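Long-range contact in putative pyridoxal phosphate-dependent transferase (Clostridium difficile, PDB 4DQ6), which binds pyridoxal-5'-phosphate and belongs to the class I and II aminotransferase family of fold-type I enzymes: residues S20-M25 / L34-V39. Numbering follows the deposited sequence. Where two conformers were deposited one is given.
Sequences SKWSEM and LLPMWV
One hydrogen bond joins Trp38 to the short helix 20-23: the indole NE1 donates to the carbonyl O of Lys21 over 2.9 Å, with an N-H...O angle of 156°. The acceptor lies close to the ring plane and offers a lone pair in its own carbonyl plane, so the bond helps to set how the indole is turned.

Aromatic packing adds a CH-pi contact, in which Pro36 sets its CG over the centre of the six-membered ring of Trp22, 3.6 Å from the centroid. At CB the same proline meets sulfur, Met25 SD lying 3.8 Å away. Met25 CG packs obliquely against Trp38, 3.4 Å from NE1, and SD adds a more distant Met-aromatic contact. The Met25 chain bends at its last torsion (chi3 -70°), which brings CE to 3.6 Å from Leu34 O.

Lys21, extended, crosses Pro36 at about a right angle, and its CB meets Val39 CB at 4.0 Å; its NZ forms a salt bridge with Asp43, which also accepts from Trp22 NE1.

The example shows a helix near the N terminus held by one indole bond and proline-aromatic packing against strand 35-36, which pairs in parallel with strand 352-353; Leu35 and the following Met37 pack on helix 376-390.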
loop_
_atom_site.group_PDB
_atom_site.type_symbol
_atom_site.label_atom_id
_atom_site.label_comp_id
_atom_site.label_asym_id
_atom_site.label_seq_id
_atom_site.Cartn_x
_atom_site.Cartn_y
_atom_site.Cartn_z
ATOM N N SER A 20 4.796 -14.521 7.316
ATOM C CA SER A 20 3.623 -15.347 7.006
ATOM C C SER A 20 3.999 -16.792 6.623
ATOM O O SER A 20 3.348 -17.724 7.041
ATOM C CB SER A 20 2.781 -14.714 5.929
ATOM O OG SER A 20 3.513 -14.552 4.745
ATOM N N LYS A 21 5.131 -16.940 5.933
ATOM C CA LYS A 21 5.626 -18.267 5.580
ATOM C C LYS A 21 5.807 -19.164 6.832
ATOM O O LYS A 21 5.449 -20.355 6.834
ATOM C CB LYS A 21 6.945 -18.138 4.815
ATOM C CG LYS A 21 7.512 -19.449 4.263
ATOM C CD LYS A 21 8.857 -19.140 3.549
ATOM C CE LYS A 21 9.423 -20.307 2.746
ATOM N NZ LYS A 21 10.718 -19.905 2.078
ATOM N N TRP A 22 6.374 -18.591 7.874
ATOM C CA TRP A 22 6.633 -19.328 9.122
ATOM C C TRP A 22 5.527 -19.297 10.150
ATOM O O TRP A 22 5.512 -20.146 11.061
ATOM C CB TRP A 22 7.927 -18.803 9.733
ATOM C CG TRP A 22 9.141 -19.259 8.992
ATOM C CD1 TRP A 22 9.729 -18.724 7.845
ATOM C CD2 TRP A 22 9.943 -20.431 9.301
ATOM N NE1 TRP A 22 10.838 -19.464 7.463
ATOM C CE2 TRP A 22 11.015 -20.479 8.312
ATOM C CE3 TRP A 22 9.880 -21.423 10.272
ATOM C CZ2 TRP A 22 11.970 -21.470 8.323
ATOM C CZ3 TRP A 22 10.835 -22.447 10.241
ATOM C CH2 TRP A 22 11.843 -22.469 9.271
ATOM N N SER A 23 4.580 -18.363 10.024
ATOM C CA SER A 23 3.581 -18.054 11.049
ATOM C C SER A 23 2.116 -18.263 10.677
ATOM O O SER A 23 1.273 -18.303 11.556
ATOM C CB SER A 23 3.740 -16.593 11.473
ATOM O OG SER A 23 5.009 -16.469 12.081
ATOM N N GLU A 24 1.809 -18.366 9.396
ATOM C CA GLU A 24 0.429 -18.545 8.920
ATOM C C GLU A 24 0.095 -19.950 8.399
ATOM O O GLU A 24 -0.919 -20.165 7.727
ATOM C CB GLU A 24 0.103 -17.512 7.815
ATOM C CG GLU A 24 -0.095 -16.158 8.406
ATOM C CD GLU A 24 -0.460 -15.036 7.414
ATOM O OE1 GLU A 24 -0.937 -15.301 6.282
ATOM O OE2 GLU A 24 -0.279 -13.870 7.809
ATOM N N MET A 25 0.890 -20.948 8.751
ATOM C CA MET A 25 0.529 -22.279 8.302
ATOM C C MET A 25 -0.705 -22.855 8.999
ATOM O O MET A 25 -1.383 -23.691 8.405
ATOM C CB MET A 25 1.721 -23.230 8.434
ATOM C CG MET A 25 2.782 -22.954 7.398
ATOM S SD MET A 25 4.271 -23.887 7.625
ATOM C CE MET A 25 4.924 -23.119 9.106
ATOM N N LEU A 34 5.231 -27.135 11.071
ATOM C CA LEU A 34 5.652 -27.684 9.802
ATOM C C LEU A 34 6.915 -26.976 9.300
ATOM O O LEU A 34 7.154 -25.850 9.634
ATOM C CB LEU A 34 4.538 -27.499 8.772
ATOM C CG LEU A 34 3.203 -28.098 9.162
ATOM C CD1 LEU A 34 2.215 -27.589 8.124
ATOM C CD2 LEU A 34 3.267 -29.606 9.191
ATOM N N LEU A 35 7.693 -27.657 8.459
ATOM C CA LEU A 35 8.831 -27.054 7.770
ATOM C C LEU A 35 8.234 -26.345 6.534
ATOM O O LEU A 35 7.670 -27.005 5.688
ATOM C CB LEU A 35 9.834 -28.123 7.317
ATOM C CG LEU A 35 11.186 -27.686 6.699
ATOM C CD1 LEU A 35 12.268 -28.747 6.899
ATOM C CD2 LEU A 35 11.065 -27.420 5.217
ATOM N N PRO A 36 8.394 -25.027 6.434
ATOM C CA PRO A 36 7.679 -24.304 5.361
ATOM C C PRO A 36 8.455 -24.244 4.049
ATOM O O PRO A 36 9.577 -23.745 3.990
ATOM C CB PRO A 36 7.521 -22.902 5.969
ATOM C CG PRO A 36 8.729 -22.767 6.803
ATOM C CD PRO A 36 8.987 -24.102 7.414
ATOM N N MET A 37 7.831 -24.699 2.970
ATOM C CA MET A 37 8.416 -24.614 1.647
ATOM C C MET A 37 7.368 -24.149 0.651
ATOM O O MET A 37 7.362 -24.605 -0.523
ATOM C CB MET A 37 8.930 -25.994 1.206
ATOM C CG MET A 37 9.917 -26.645 2.160
ATOM S SD MET A 37 11.540 -25.866 2.248
ATOM C CE MET A 37 12.312 -26.435 0.715
ATOM N N TRP A 38 6.508 -23.268 1.109
ATOM C CA TRP A 38 5.277 -22.989 0.358
ATOM C C TRP A 38 5.339 -21.594 -0.217
ATOM O O TRP A 38 5.810 -21.397 -1.356
ATOM C CB TRP A 38 4.035 -23.325 1.228
ATOM C CG TRP A 38 3.888 -22.525 2.522
ATOM C CD1 TRP A 38 4.740 -22.502 3.640
ATOM C CD2 TRP A 38 2.770 -21.658 2.886
ATOM N NE1 TRP A 38 4.258 -21.664 4.599
ATOM C CE2 TRP A 38 3.064 -21.145 4.214
ATOM C CE3 TRP A 38 1.594 -21.240 2.245
ATOM C CZ2 TRP A 38 2.227 -20.271 4.873
ATOM C CZ3 TRP A 38 0.759 -20.342 2.913
ATOM C CH2 TRP A 38 1.051 -19.887 4.220
ATOM N N VAL A 39 4.964 -20.596 0.573
ATOM C CA VAL A 39 4.952 -19.175 0.152
ATOM C C VAL A 39 6.240 -18.771 -0.570
ATOM O O VAL A 39 7.356 -19.027 -0.059
ATOM C CB VAL A 39 4.799 -18.303 1.437
ATOM C CG1 VAL A 39 5.406 -16.886 1.267
ATOM C CG2 VAL A 39 3.341 -18.289 1.886
#